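PDB 3LNB: N-acetyltransferase family protein from Bacillus anthracis, which probably transfers acetyl groups from acetyl-coenzyme A to arylamine nitrogens and inactivates the sulfonamide drug sulfamethoxazole. Local coordinates for residues A[234-237]-A[238-241]; A[50-53]-A[54-57]; A[86-89]-A[90-94]; A[288-291]-A[292-296]; A[105-108]-A[109-113]. The protein carries 1 engineered substitution. All coordinates share one frame; numbering follows the deposited sequence.

Contact 1: A[234-237]-A[238-241]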
loop_
_atom_site.group_PDB
_atom_site.type_symbol
_atom_site.label_atom_id
_atom_site.label_comp_id
_atom_site.label_asym_id
_atom_site.label_seq_id
_atom_site.Cartn_x
_atom_site.Cartn_y
_atom_site.Cartn_z
ATOM N N ILE A 234 7.584 -13.125 1.977
ATOM C CA ILE A 234 7.724 -11.732 2.369
ATOM C C ILE A 234 6.881 -11.478 3.618
ATOM O O ILE A 234 7.317 -10.795 4.543
ATOM C CB ILE A 234 7.275 -10.776 1.231
ATOM C CG1 ILE A 234 8.236 -10.890 0.043
ATOM C CG2 ILE A 234 7.241 -9.335 1.733
ATOM C CD1 ILE A 234 7.865 -10.020 -1.163
ATOM N N GLN A 235 5.676 -12.038 3.651
ATOM C CA GLN A 235 4.818 -11.842 4.808
ATOM C C GLN A 235 5.480 -12.420 6.053
ATOM O O GLN A 235 5.513 -11.779 7.103
ATOM C CB GLN A 235 3.455 -12.508 4.609
ATOM C CG GLN A 235 2.506 -12.258 5.763
ATOM C CD GLN A 235 1.112 -12.821 5.530
ATOM O OE1 GLN A 235 0.116 -12.133 5.748
ATOM N NE2 GLN A 235 1.036 -14.078 5.097
ATOM N N LYS A 236 6.015 -13.627 5.931
ATOM C CA LYS A 236 6.657 -14.263 7.071
ATOM C C LYS A 236 7.841 -13.456 7.605
ATOM O O LYS A 236 8.030 -13.363 8.819
ATOM C CB LYS A 236 7.092 -15.686 6.706
ATOM C CG LYS A 236 7.817 -16.423 7.831
ATOM C CD LYS A 236 7.092 -16.326 9.184
ATOM C CE LYS A 236 5.802 -17.126 9.224
ATOM N NZ LYS A 236 5.260 -17.190 10.629
ATOM N N VAL A 237 8.635 -12.873 6.711
ATOM C CA VAL A 237 9.785 -12.069 7.124
ATOM C C VAL A 237 9.339 -10.814 7.878
ATOM O O VAL A 237 10.015 -10.350 8.791
ATOM C CB VAL A 237 10.636 -11.623 5.908
ATOM C CG1 VAL A 237 11.774 -10.719 6.370
ATOM C CG2 VAL A 237 11.193 -12.835 5.186
ATOM N N ILE A 238 8.198 -10.264 7.481
ATOM C CA ILE A 238 7.665 -9.074 8.122
ATOM C C ILE A 238 7.070 -9.437 9.485
ATOM O O ILE A 238 7.049 -8.624 10.417
ATOM C CB ILE A 238 6.612 -8.421 7.210
ATOM C CG1 ILE A 238 7.329 -7.734 6.040
ATOM C CG2 ILE A 238 5.746 -7.458 7.995
ATOM C CD1 ILE A 238 6.399 -7.059 5.056
ATOM N N VAL A 239 6.601 -10.673 9.591
ATOM C CA VAL A 239 6.034 -11.180 10.828
ATOM C C VAL A 239 7.123 -11.564 11.835
ATOM O O VAL A 239 6.938 -11.395 13.039
ATOM C CB VAL A 239 5.169 -12.442 10.579
ATOM C CG1 VAL A 239 4.718 -13.038 11.913
ATOM C CG2 VAL A 239 3.967 -12.095 9.729
ATOM N N GLU A 240 8.266 -12.051 11.353
ATOM C CA GLU A 240 9.331 -12.497 12.261
ATOM C C GLU A 240 10.690 -11.780 12.292
ATOM O O GLU A 240 11.429 -11.918 13.270
ATOM C CB GLU A 240 9.581 -13.988 12.028
ATOM C CG GLU A 240 10.444 -14.276 10.798
ATOM C CD GLU A 240 10.568 -15.761 10.517
ATOM O OE1 GLU A 240 10.769 -16.528 11.482
ATOM O OE2 GLU A 240 10.473 -16.162 9.334
ATOM N N HIS A 241 11.045 -11.019 11.260
ATOM C CA HIS A 241 12.355 -10.353 11.259
ATOM C C HIS A 241 12.514 -9.430 12.471
ATOM O O HIS A 241 11.612 -8.660 12.797
ATOM C CB HIS A 241 12.552 -9.554 9.966
ATOM C CG HIS A 241 13.975 -9.161 9.695
ATOM N ND1 HIS A 241 14.673 -8.276 10.491
ATOM C CD2 HIS A 241 14.822 -9.518 8.698
ATOM C CE1 HIS A 241 15.887 -8.099 9.993
ATOM N NE2 HIS A 241 16.002 -8.842 8.904
#
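Ile238 follows Ile234 one helical turn on, their side chains side by side and pointing the same way, with Ile238 CD1 4.1 Å from Ile234 CG2. Its CG1 comes down on Ile234 O (3.4 Å), which also takes the Ile238 N-H. Ile238 also packs on Tyr100 and Phe246, and its side chain is about 5 Å from the bound coenzyme A, so this face of the helix looks toward the cofactor site. At Val239 the CG2 branch sits 3.1 Å from Gln235 O, which accepts the Val239 N-H at 2.9 Å. These are the i to i+4 bonds of the last turns of helix 228-240. Glu240 crosses Lys236 at about a right angle: OE2 is 3.1 Å from the Lys236 CG methylene, carboxylate against aliphatic stem, whereas Lys236 NZ stays 5.5 Å from OE2, beyond a salt bridge. Lys236 bends at its second and third torsions (48° and 70°), which leads the ammonium away from the carboxylate, toward the Val239 side. His241 leaves helical geometry, yet its N-H still reaches Val237 O at 2.8 Å; its CB and CD2 lie near Val237 CG1, while ND1 bonds Glu243 N.

Contact 2: A[50-53]-A[54-57]. With FMT (formic acid), chain D.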
loop_
_atom_site.group_PDB
_atom_site.type_symbol
_atom_site.label_atom_id
_atom_site.label_comp_id
_atom_site.label_asym_id
_atom_site.label_seq_id
_atom_site.Cartn_x
_atom_site.Cartn_y
_atom_site.Cartn_z
ATOM N N ILE A 50 -12.766 -1.124 -16.645
ATOM C CA ILE A 50 -11.691 -0.293 -16.136
ATOM C C ILE A 50 -10.581 -0.152 -17.158
ATOM O O ILE A 50 -9.990 -1.147 -17.576
ATOM C CB ILE A 50 -11.091 -0.878 -14.850
ATOM C CG1 ILE A 50 -12.159 -0.918 -13.757
ATOM C CG2 ILE A 50 -9.903 -0.038 -14.405
ATOM C CD1 ILE A 50 -12.765 0.437 -13.455
ATOM N N THR A 51 -10.298 1.084 -17.559
ATOM C CA THR A 51 -9.245 1.334 -18.527
ATOM C C THR A 51 -8.093 2.053 -17.835
ATOM O O THR A 51 -8.186 2.412 -16.656
ATOM C CB THR A 51 -9.747 2.203 -19.707
ATOM O OG1 THR A 51 -10.154 3.491 -19.220
ATOM C CG2 THR A 51 -10.928 1.523 -20.404
ATOM N N PHE A 52 -7.012 2.268 -18.570
ATOM C CA PHE A 52 -5.845 2.935 -18.018
ATOM C C PHE A 52 -6.193 4.245 -17.312
ATOM O O PHE A 52 -5.738 4.502 -16.191
ATOM C CB PHE A 52 -4.829 3.209 -19.122
ATOM C CG PHE A 52 -3.582 3.888 -18.635
ATOM C CD1 PHE A 52 -2.618 3.176 -17.929
ATOM C CD2 PHE A 52 -3.379 5.241 -18.867
ATOM C CE1 PHE A 52 -1.468 3.807 -17.463
ATOM C CE2 PHE A 52 -2.231 5.885 -18.405
ATOM C CZ PHE A 52 -1.277 5.168 -17.703
ATOM N N ASN A 53 -7.003 5.071 -17.964
ATOM C CA ASN A 53 -7.380 6.348 -17.386
ATOM C C ASN A 53 -8.181 6.215 -16.102
ATOM O O ASN A 53 -8.331 7.186 -15.378
ATOM C CB ASN A 53 -8.156 7.201 -18.402
ATOM C CG ASN A 53 -7.284 7.671 -19.565
ATOM O OD1 ASN A 53 -6.051 7.623 -19.497
ATOM N ND2 ASN A 53 -7.922 8.143 -20.630
ATOM N N ASP A 54 -8.681 5.016 -15.810
ATOM C CA ASP A 54 -9.471 4.785 -14.597
ATOM C C ASP A 54 -8.638 4.366 -13.388
ATOM O O ASP A 54 -9.176 4.192 -12.284
ATOM C CB ASP A 54 -10.528 3.707 -14.848
ATOM C CG ASP A 54 -11.565 4.129 -15.868
ATOM O OD1 ASP A 54 -12.209 5.172 -15.642
ATOM O OD2 ASP A 54 -11.738 3.417 -16.885
ATOM N N LEU A 55 -7.334 4.197 -13.594
ATOM C CA LEU A 55 -6.446 3.765 -12.521
ATOM C C LEU A 55 -6.314 4.775 -11.383
ATOM O O LEU A 55 -6.148 4.392 -10.224
ATOM C CB LEU A 55 -5.063 3.422 -13.087
ATOM C CG LEU A 55 -5.036 2.199 -14.013
ATOM C CD1 LEU A 55 -3.659 2.027 -14.638
ATOM C CD2 LEU A 55 -5.428 0.966 -13.226
ATOM N N ASP A 56 -6.395 6.058 -11.719
ATOM C CA ASP A 56 -6.287 7.123 -10.736
ATOM C C ASP A 56 -7.423 7.021 -9.730
ATOM O O ASP A 56 -7.216 7.135 -8.522
ATOM C CB ASP A 56 -6.332 8.461 -11.460
ATOM C CG ASP A 56 -5.331 8.524 -12.593
ATOM O OD1 ASP A 56 -4.199 8.994 -12.366
ATOM O OD2 ASP A 56 -5.670 8.066 -13.707
ATOM N N GLU A 57 -8.625 6.801 -10.248
ATOM C CA GLU A 57 -9.811 6.666 -9.421
ATOM C C GLU A 57 -9.683 5.444 -8.524
ATOM O O GLU A 57 -10.065 5.483 -7.359
ATOM C CB GLU A 57 -11.051 6.543 -10.308
ATOM C CG GLU A 57 -12.267 5.985 -9.611
ATOM C CD GLU A 57 -13.510 6.065 -10.470
ATOM O OE1 GLU A 57 -13.434 5.736 -11.674
ATOM O OE2 GLU A 57 -14.567 6.456 -9.932
HETATM C C FMT D . -12.753 -5.054 -17.095
HETATM O O1 FMT D . -13.516 -5.638 -16.352
HETATM O O2 FMT D . -12.423 -3.772 -16.857
HETATM O O HOH W 1 -4.108 6.579 -15.332
HETATM O O HOH W 2 -9.596 7.941 -12.805
#
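Asp54 and Thr51 grip one another through three hydrogen bonds across a type I beta-turn, residues 51-54, leading into helix 55-65. A single oxygen, Asp54 OD2, receives two of them. Thr51 N-H arrives almost straight (167°) on the lone pair anti to the other carboxylate oxygen, at 2.8 Å from Thr51 N. Thr51 OG1 donates to the same atom from above the carboxylate plane; with its chi1 at 63°, OG1 lies between the backbone N and the carbonyl carbon and is thereby brought close to OD2. The return bond, Asp54 N to Thr51 O, closes the turn, its donor standing well above the carbonyl plane. Two donors from one residue fix the rotation of the carboxylate and would probably favour its charged form. Ile50 CG2 rests against Asp54 CB at 3.8 Å, and Ile50 N-H points straight (173°) at O2 of a formic acid, probably from the crystallisation liquor, that Gln36 also binds.

Leu55 N-H bonds Phe52 O, and its CD1 meets Phe52 CD1 at 3.6 Å with the side chains nearly perpendicular. The Phe52 ring stacks on His145 of strand 131-145, and Leu55 reaches Leu143 of the same strand. Asn53 contributes chiefly through its backbone: a water donates to Asn53 O at 3.0 Å and accepts from Glu57 N. Asp56 OD1 bonds His163 ND1, while a second water bridges Phe52 O (2.8 Å) and Asp56 OD2 (2.7 Å).

Contact 3: A[86-89]-A[90-94]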
loop_
_atom_site.group_PDB
_atom_site.type_symbol
_atom_site.label_atom_id
_atom_site.label_comp_id
_atom_site.label_asym_id
_atom_site.label_seq_id
_atom_site.Cartn_x
_atom_site.Cartn_y
_atom_site.Cartn_z
ATOM N N LEU A 86 -7.628 -12.739 0.308
ATOM C CA LEU A 86 -7.571 -11.293 0.186
ATOM C C LEU A 86 -8.985 -10.738 0.039
ATOM O O LEU A 86 -9.341 -9.757 0.686
ATOM C CB LEU A 86 -6.708 -10.902 -1.016
ATOM C CG LEU A 86 -5.215 -11.172 -0.794
ATOM C CD1 LEU A 86 -4.461 -10.997 -2.087
ATOM C CD2 LEU A 86 -4.683 -10.235 0.272
ATOM N N VAL A 87 -9.792 -11.369 -0.808
ATOM C CA VAL A 87 -11.171 -10.923 -0.995
ATOM C C VAL A 87 -11.924 -11.029 0.335
ATOM O O VAL A 87 -12.668 -10.127 0.714
ATOM C CB VAL A 87 -11.908 -11.776 -2.066
ATOM C CG1 VAL A 87 -13.395 -11.409 -2.100
ATOM C CG2 VAL A 87 -11.277 -11.553 -3.444
ATOM N N GLU A 88 -11.715 -12.131 1.050
ATOM C CA GLU A 88 -12.390 -12.339 2.329
ATOM C C GLU A 88 -12.013 -11.283 3.364
ATOM O O GLU A 88 -12.877 -10.673 3.987
ATOM C CB GLU A 88 -12.053 -13.714 2.894
ATOM C CG GLU A 88 -12.902 -14.099 4.098
ATOM C CD GLU A 88 -14.382 -14.119 3.757
ATOM O OE1 GLU A 88 -14.725 -14.632 2.668
ATOM O OE2 GLU A 88 -15.201 -13.633 4.571
ATOM N N LYS A 89 -10.714 -11.064 3.540
ATOM C CA LYS A 89 -10.249 -10.102 4.529
ATOM C C LYS A 89 -10.483 -8.632 4.189
ATOM O O LYS A 89 -11.215 -7.947 4.901
ATOM C CB LYS A 89 -8.759 -10.316 4.825
ATOM C CG LYS A 89 -8.194 -9.373 5.878
ATOM C CD LYS A 89 -6.699 -9.578 6.089
ATOM C CE LYS A 89 -6.142 -8.517 7.049
ATOM N NZ LYS A 89 -4.662 -8.564 7.188
ATOM N N LEU A 90 -9.871 -8.156 3.107
ATOM C CA LEU A 90 -9.981 -6.750 2.727
ATOM C C LEU A 90 -11.289 -6.258 2.134
ATOM O O LEU A 90 -11.608 -5.074 2.247
ATOM C CB LEU A 90 -8.853 -6.363 1.773
ATOM C CG LEU A 90 -7.463 -6.187 2.380
ATOM C CD1 LEU A 90 -6.918 -7.528 2.796
ATOM C CD2 LEU A 90 -6.548 -5.533 1.359
ATOM N N LEU A 91 -12.041 -7.137 1.487
ATOM C CA LEU A 91 -13.289 -6.694 0.897
ATOM C C LEU A 91 -14.502 -7.069 1.739
ATOM O O LEU A 91 -15.210 -6.197 2.233
ATOM C CB LEU A 91 -13.431 -7.252 -0.524
ATOM C CG LEU A 91 -12.253 -6.930 -1.452
ATOM C CD1 LEU A 91 -12.542 -7.431 -2.858
ATOM C CD2 LEU A 91 -11.998 -5.431 -1.466
ATOM N N ILE A 92 -14.729 -8.368 1.916
ATOM C CA ILE A 92 -15.877 -8.840 2.682
ATOM C C ILE A 92 -15.898 -8.453 4.163
ATOM O O ILE A 92 -16.900 -7.931 4.654
ATOM C CB ILE A 92 -16.011 -10.368 2.539
ATOM C CG1 ILE A 92 -16.303 -10.708 1.074
ATOM C CG2 ILE A 92 -17.115 -10.902 3.453
ATOM C CD1 ILE A 92 -16.202 -12.180 0.764
ATOM N N GLN A 93 -14.802 -8.693 4.879
ATOM C CA GLN A 93 -14.762 -8.368 6.301
ATOM C C GLN A 93 -14.368 -6.909 6.525
ATOM O O GLN A 93 -14.125 -6.480 7.654
ATOM C CB GLN A 93 -13.796 -9.315 7.023
ATOM C CG GLN A 93 -14.142 -10.794 6.804
ATOM C CD GLN A 93 -13.121 -11.751 7.407
ATOM O OE1 GLN A 93 -11.918 -11.527 7.311
ATOM N NE2 GLN A 93 -13.602 -12.837 8.009
ATOM N N LYS A 94 -14.315 -6.155 5.432
ATOM C CA LYS A 94 -13.967 -4.737 5.471
ATOM C C LYS A 94 -12.764 -4.403 6.357
ATOM O O LYS A 94 -12.834 -3.515 7.209
ATOM C CB LYS A 94 -15.179 -3.907 5.912
ATOM C CG LYS A 94 -16.387 -4.009 4.980
ATOM C CD LYS A 94 -17.563 -3.187 5.523
ATOM C CE LYS A 94 -18.908 -3.769 5.099
ATOM N NZ LYS A 94 -20.063 -3.054 5.750
#
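Gln93 lies back over the preceding turn, against Glu88 and Lys89. Its CB sits 3.5 Å from Glu88 O, and CG comes nearer still, 3.1 Å from that oxygen, because chi1 (-56°) places CG beside the backbone N, anti to the carbonyl carbon. At CD the nearest atom remains Glu88 O. From there the amide divides: OE1 goes to Lys89 CA at 3.5 Å, and NE2 passes Glu88 OE2 at 3.9 Å, too far for a hydrogen bond. The amide and carboxylate planes stand 87° apart, so the flat groups cross instead of pairing. Glu88 also touches Ile92, OE1 lying 3.4 Å from the CD1 methyl. On the next face, Val87 CG1 contacts both Leu91 CD1 and Ile92 CD1 at 4.1 Å, and helix 34-42 packs outside them through Leu35 and Glu38. Lys89 turns the other way, its extended chain ending in salt bridges to Glu101 and Asp72. The backbone explains the shift of partners: Val87 O accepts from both Leu91 N and Ile92 N, the latter bond much straighter (171°), and Gln93 N reaches Glu88 O at 2.9 Å. Such i to i+5 bonds define a pi-turn, here widening the C-terminal end of helix 83-92.

Contact 4: A[288-291]-A[292-296]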
loop_
_atom_site.group_PDB
_atom_site.type_symbol
_atom_site.label_atom_id
_atom_site.label_comp_id
_atom_site.label_asym_id
_atom_site.label_seq_id
_atom_site.Cartn_x
_atom_site.Cartn_y
_atom_site.Cartn_z
ATOM N N ARG A 288 -12.607 2.611 19.750
ATOM C CA ARG A 288 -13.511 3.594 19.169
ATOM C C ARG A 288 -12.949 4.263 17.919
ATOM O O ARG A 288 -13.646 4.375 16.916
ATOM C CB ARG A 288 -13.854 4.669 20.198
ATOM C CG ARG A 288 -14.687 5.825 19.642
ATOM C CD ARG A 288 -15.037 6.822 20.746
ATOM N NE ARG A 288 -13.845 7.354 21.406
ATOM C CZ ARG A 288 -12.972 8.185 20.833
ATOM N NH1 ARG A 288 -13.149 8.590 19.578
ATOM N NH2 ARG A 288 -11.917 8.617 21.515
ATOM N N ILE A 289 -11.699 4.722 17.977
ATOM C CA ILE A 289 -11.097 5.373 16.811
ATOM C C ILE A 289 -10.971 4.379 15.659
ATOM O O ILE A 289 -11.275 4.716 14.520
ATOM C CB ILE A 289 -9.709 5.972 17.140
ATOM C CG1 ILE A 289 -9.846 6.973 18.288
ATOM C CG2 ILE A 289 -9.148 6.705 15.909
ATOM C CD1 ILE A 289 -8.531 7.445 18.868
ATOM N N LEU A 290 -10.541 3.154 15.953
ATOM C CA LEU A 290 -10.419 2.133 14.912
ATOM C C LEU A 290 -11.733 2.066 14.153
ATOM O O LEU A 290 -11.763 2.133 12.921
ATOM C CB LEU A 290 -10.151 0.746 15.510
ATOM C CG LEU A 290 -8.776 0.092 15.355
ATOM C CD1 LEU A 290 -8.873 -1.370 15.775
ATOM C CD2 LEU A 290 -8.298 0.192 13.916
ATOM N N ARG A 291 -12.820 1.945 14.911
ATOM C CA ARG A 291 -14.152 1.843 14.337
ATOM C C ARG A 291 -14.596 3.102 13.604
ATOM O O ARG A 291 -14.822 3.079 12.393
ATOM C CB ARG A 291 -15.170 1.499 15.440
ATOM C CG ARG A 291 -16.624 1.418 14.968
ATOM C CD ARG A 291 -17.581 1.046 16.115
ATOM N NE ARG A 291 -17.598 2.053 17.176
ATOM C CZ ARG A 291 -17.072 1.876 18.387
ATOM N NH1 ARG A 291 -16.486 0.723 18.707
ATOM N NH2 ARG A 291 -17.121 2.855 19.282
ATOM N N GLU A 292 -14.700 4.202 14.342
ATOM C CA GLU A 292 -15.167 5.463 13.788
ATOM C C GLU A 292 -14.309 6.107 12.710
ATOM O O GLU A 292 -14.844 6.701 11.771
ATOM C CB GLU A 292 -15.384 6.477 14.911
ATOM C CG GLU A 292 -16.164 5.918 16.087
ATOM C CD GLU A 292 -16.849 6.998 16.910
ATOM O OE1 GLU A 292 -16.226 8.055 17.169
ATOM O OE2 GLU A 292 -18.017 6.776 17.309
ATOM N N SER A 293 -12.990 6.008 12.828
ATOM C CA SER A 293 -12.138 6.643 11.830
ATOM C C SER A 293 -11.674 5.718 10.708
ATOM O O SER A 293 -11.421 6.177 9.597
ATOM C CB SER A 293 -10.918 7.282 12.507
ATOM O OG SER A 293 -11.315 8.298 13.421
ATOM N N PHE A 294 -11.573 4.423 10.988
ATOM C CA PHE A 294 -11.102 3.483 9.982
ATOM C C PHE A 294 -12.096 2.429 9.516
ATOM O O PHE A 294 -11.791 1.649 8.613
ATOM C CB PHE A 294 -9.841 2.775 10.480
ATOM C CG PHE A 294 -8.698 3.701 10.753
ATOM C CD1 PHE A 294 -8.446 4.153 12.043
ATOM C CD2 PHE A 294 -7.872 4.124 9.716
ATOM C CE1 PHE A 294 -7.384 5.014 12.297
ATOM C CE2 PHE A 294 -6.812 4.979 9.955
ATOM C CZ PHE A 294 -6.563 5.429 11.252
ATOM N N GLY A 295 -13.268 2.386 10.136
ATOM C CA GLY A 295 -14.259 1.405 9.730
ATOM C C GLY A 295 -13.860 -0.023 10.060
ATOM O O GLY A 295 -14.387 -0.980 9.488
ATOM N N ILE A 296 -12.920 -0.185 10.979
ATOM C CA ILE A 296 -12.506 -1.526 11.356
ATOM C C ILE A 296 -13.231 -1.949 12.630
ATOM O O ILE A 296 -13.097 -1.306 13.677
ATOM C CB ILE A 296 -10.981 -1.603 11.561
ATOM C CG1 ILE A 296 -10.280 -1.407 10.208
ATOM C CG2 ILE A 296 -10.614 -2.936 12.204
ATOM C CD1 ILE A 296 -8.762 -1.520 10.256
#
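Glu292 OE1 meets the Arg288 guanidinium at its edge, near its plane, with the carboxylate turned 76° to it. The ion pair is long, 3.9 Å from NH1 to OE1, and Arg288 NH2 has a second acidic partner in Asp285. The Phe294 ring likewise receives Leu290 O at its edge, in plane; beyond this contact its side chain packs on Ile261, Leu263, Thr252 and Lys254 of strands 252-256 and 259-263. These groups mark the last turns of helix 283-294, which ends in an alpha-L termination motif: Gly295 adopts positive phi (68°), and its N-H returns to Arg291 O at 2.8 Å. Ile296 N then folds back to Leu290 O, at 3.2 Å and nearly straight (164°). That reversal brings Ile296 CB within 4.0 Å of Leu290 CD2, the two side chains crossing at a slant. Earlier in the turn Glu292 N bonds Arg288 O, and the aliphatic part of Arg288 serves as a second surface for the glutamate, CG lying 3.7 Å from OE1. Ser293 OG bonds Tyr268 OH, while the Ile289 CG2 methyl lies 3.7 Å from that same serine oxygen. Past the glycine, Ile296 O makes a CA-H...O contact with Arg291 CA at 3.4 Å.

Contact 5: A[105-108]-A[109-113]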
loop_
_atom_site.group_PDB
_atom_site.type_symbol
_atom_site.label_atom_id
_atom_site.label_comp_id
_atom_site.label_asym_id
_atom_site.label_seq_id
_atom_site.Cartn_x
_atom_site.Cartn_y
_atom_site.Cartn_z
ATOM N N LEU A 105 -3.922 -7.802 -3.826
ATOM C CA LEU A 105 -5.340 -7.708 -4.158
ATOM C C LEU A 105 -5.525 -6.895 -5.428
ATOM O O LEU A 105 -6.218 -7.320 -6.355
ATOM C CB LEU A 105 -6.122 -7.055 -3.019
ATOM C CG LEU A 105 -7.608 -6.815 -3.315
ATOM C CD1 LEU A 105 -8.320 -8.147 -3.561
ATOM C CD2 LEU A 105 -8.240 -6.085 -2.152
ATOM N N LEU A 106 -4.906 -5.719 -5.469
ATOM C CA LEU A 106 -5.008 -4.862 -6.642
ATOM C C LEU A 106 -4.478 -5.605 -7.868
ATOM O O LEU A 106 -5.003 -5.450 -8.969
ATOM C CB LEU A 106 -4.217 -3.566 -6.431
ATOM C CG LEU A 106 -4.175 -2.600 -7.622
ATOM C CD1 LEU A 106 -5.592 -2.240 -8.045
ATOM C CD2 LEU A 106 -3.406 -1.345 -7.242
ATOM N N TYR A 107 -3.435 -6.406 -7.676
ATOM C CA TYR A 107 -2.866 -7.172 -8.780
ATOM C C TYR A 107 -3.956 -8.064 -9.372
ATOM O O TYR A 107 -4.220 -8.024 -10.575
ATOM C CB TYR A 107 -1.702 -8.047 -8.297
ATOM C CG TYR A 107 -1.365 -9.180 -9.247
ATOM C CD1 TYR A 107 -0.638 -8.951 -10.419
ATOM C CD2 TYR A 107 -1.833 -10.472 -9.007
ATOM C CE1 TYR A 107 -0.394 -9.982 -11.335
ATOM C CE2 TYR A 107 -1.596 -11.512 -9.912
ATOM C CZ TYR A 107 -0.880 -11.259 -11.077
ATOM O OH TYR A 107 -0.706 -12.272 -11.993
ATOM N N TYR A 108 -4.580 -8.873 -8.523
ATOM C CA TYR A 108 -5.634 -9.767 -8.979
ATOM C C TYR A 108 -6.739 -8.988 -9.677
ATOM O O TYR A 108 -7.210 -9.391 -10.738
ATOM C CB TYR A 108 -6.221 -10.563 -7.808
ATOM C CG TYR A 108 -5.318 -11.670 -7.316
ATOM C CD1 TYR A 108 -4.845 -12.645 -8.193
ATOM C CD2 TYR A 108 -4.930 -11.745 -5.980
ATOM C CE1 TYR A 108 -4.006 -13.675 -7.755
ATOM C CE2 TYR A 108 -4.086 -12.771 -5.528
ATOM C CZ TYR A 108 -3.632 -13.731 -6.422
ATOM O OH TYR A 108 -2.816 -14.759 -5.992
ATOM N N PHE A 109 -7.141 -7.870 -9.082
ATOM C CA PHE A 109 -8.193 -7.052 -9.668
ATOM C C PHE A 109 -7.809 -6.589 -11.072
ATOM O O PHE A 109 -8.583 -6.752 -12.019
ATOM C CB PHE A 109 -8.481 -5.827 -8.798
ATOM C CG PHE A 109 -9.594 -4.961 -9.328
ATOM C CD1 PHE A 109 -10.904 -5.425 -9.341
ATOM C CD2 PHE A 109 -9.327 -3.698 -9.839
ATOM C CE1 PHE A 109 -11.936 -4.639 -9.858
ATOM C CE2 PHE A 109 -10.352 -2.902 -10.361
ATOM C CZ PHE A 109 -11.657 -3.375 -10.370
ATOM N N LEU A 110 -6.614 -6.021 -11.203
ATOM C CA LEU A 110 -6.155 -5.534 -12.497
ATOM C C LEU A 110 -6.005 -6.657 -13.524
ATOM O O LEU A 110 -6.155 -6.426 -14.726
ATOM C CB LEU A 110 -4.840 -4.766 -12.345
ATOM C CG LEU A 110 -4.941 -3.463 -11.537
ATOM C CD1 LEU A 110 -3.591 -2.747 -11.535
ATOM C CD2 LEU A 110 -6.017 -2.565 -12.139
ATOM N N MET A 111 -5.702 -7.866 -13.060
ATOM C CA MET A 111 -5.586 -8.995 -13.977
ATOM C C MET A 111 -6.994 -9.291 -14.497
ATOM O O MET A 111 -7.188 -9.507 -15.691
ATOM C CB MET A 111 -5.014 -10.231 -13.271
ATOM C CG MET A 111 -3.489 -10.234 -13.085
ATOM S SD MET A 111 -2.527 -10.350 -14.640
ATOM C CE MET A 111 -2.751 -12.092 -15.038
ATOM N N ASP A 112 -7.976 -9.294 -13.598
ATOM C CA ASP A 112 -9.357 -9.547 -13.998
ATOM C C ASP A 112 -9.824 -8.479 -14.979
ATOM O O ASP A 112 -10.643 -8.749 -15.860
ATOM C CB ASP A 112 -10.283 -9.556 -12.787
ATOM C CG ASP A 112 -10.245 -10.867 -12.034
ATOM O OD1 ASP A 112 -9.539 -11.794 -12.485
ATOM O OD2 ASP A 112 -10.929 -10.969 -10.996
ATOM N N CYS A 113 -9.295 -7.270 -14.820
ATOM C CA CYS A 113 -9.645 -6.166 -15.695
ATOM C C CYS A 113 -8.864 -6.239 -17.003
ATOM O O CYS A 113 -9.077 -5.433 -17.902
ATOM C CB CYS A 113 -9.396 -4.828 -14.988
ATOM S SG CYS A 113 -10.623 -4.457 -13.706
HETATM O O HOH W 3 -7.206 -12.493 -11.058
#
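Met111 lays its CG methylene over one face of the Tyr107 ring: CG is 3.8 Å from the ring centroid and 25° off the normal, a CH-pi contact displaced toward CZ, its nearest ring atom at 3.4 Å. The sulfur follows as a Met-aromatic contact, SD 4.7 Å from the centroid but oblique, 45° off the normal. Bends at chi2 and chi3 of Met111 curl the chain so that CE ends beside Tyr107 OH, 3.7 Å away. One turn round, Leu106 CD1 presses on Leu110 CG at 3.8 Å.

What holds these groups is, first, the regular i to i+4 backbone. Met111 N bonds Tyr107 O, and Leu110 N bonds Leu106 O at 2.8 Å, nearly straight (170°). Tyr108 then steadies its neighbour, CE1 standing at the edge of the Tyr107 ring, while its own OH is held by Glu228. Tyr108 O takes both Asp112 N and a water that also donates to Asp112 OD1 at 2.8 Å; the other carboxylate oxygen, OD2, goes to Thr33.

Helix 99-112 starts at Cys99, probably the nucleophile of the Cys-His-Asp triad usual in this family. Around it, Phe109 stacks on Phe39 of helix 34-42, Leu106 meets Ile58 and Met62 of helix 55-65, Leu105 touches helix 83-92, and Tyr107, Leu110 and Met111 lie on Val117 of strand 116-126.

How the contacts relate
From the N terminus the order is contact 2, contact 3, contact 5, contact 1 and contact 4. All are in series; none nests or crosses, and each closes just a turn, contact 2 at the entry to a helix and the others toward helix ends. Contact 5 is the hub of the N-terminal helices: it touches contact 2 through Leu55 CD2 and Leu110 CD2 (3.7 Å), and contact 3 through Leu91 CD2 and Leu105 CD2 (3.9 Å). Contacts 1 and 2 lie on opposite sides of the chain's centre, their centres about 32 Å apart. Contact 4, on the helix packed against the five-stranded sheet, approaches contact 3 to about 4 Å between nearest atoms.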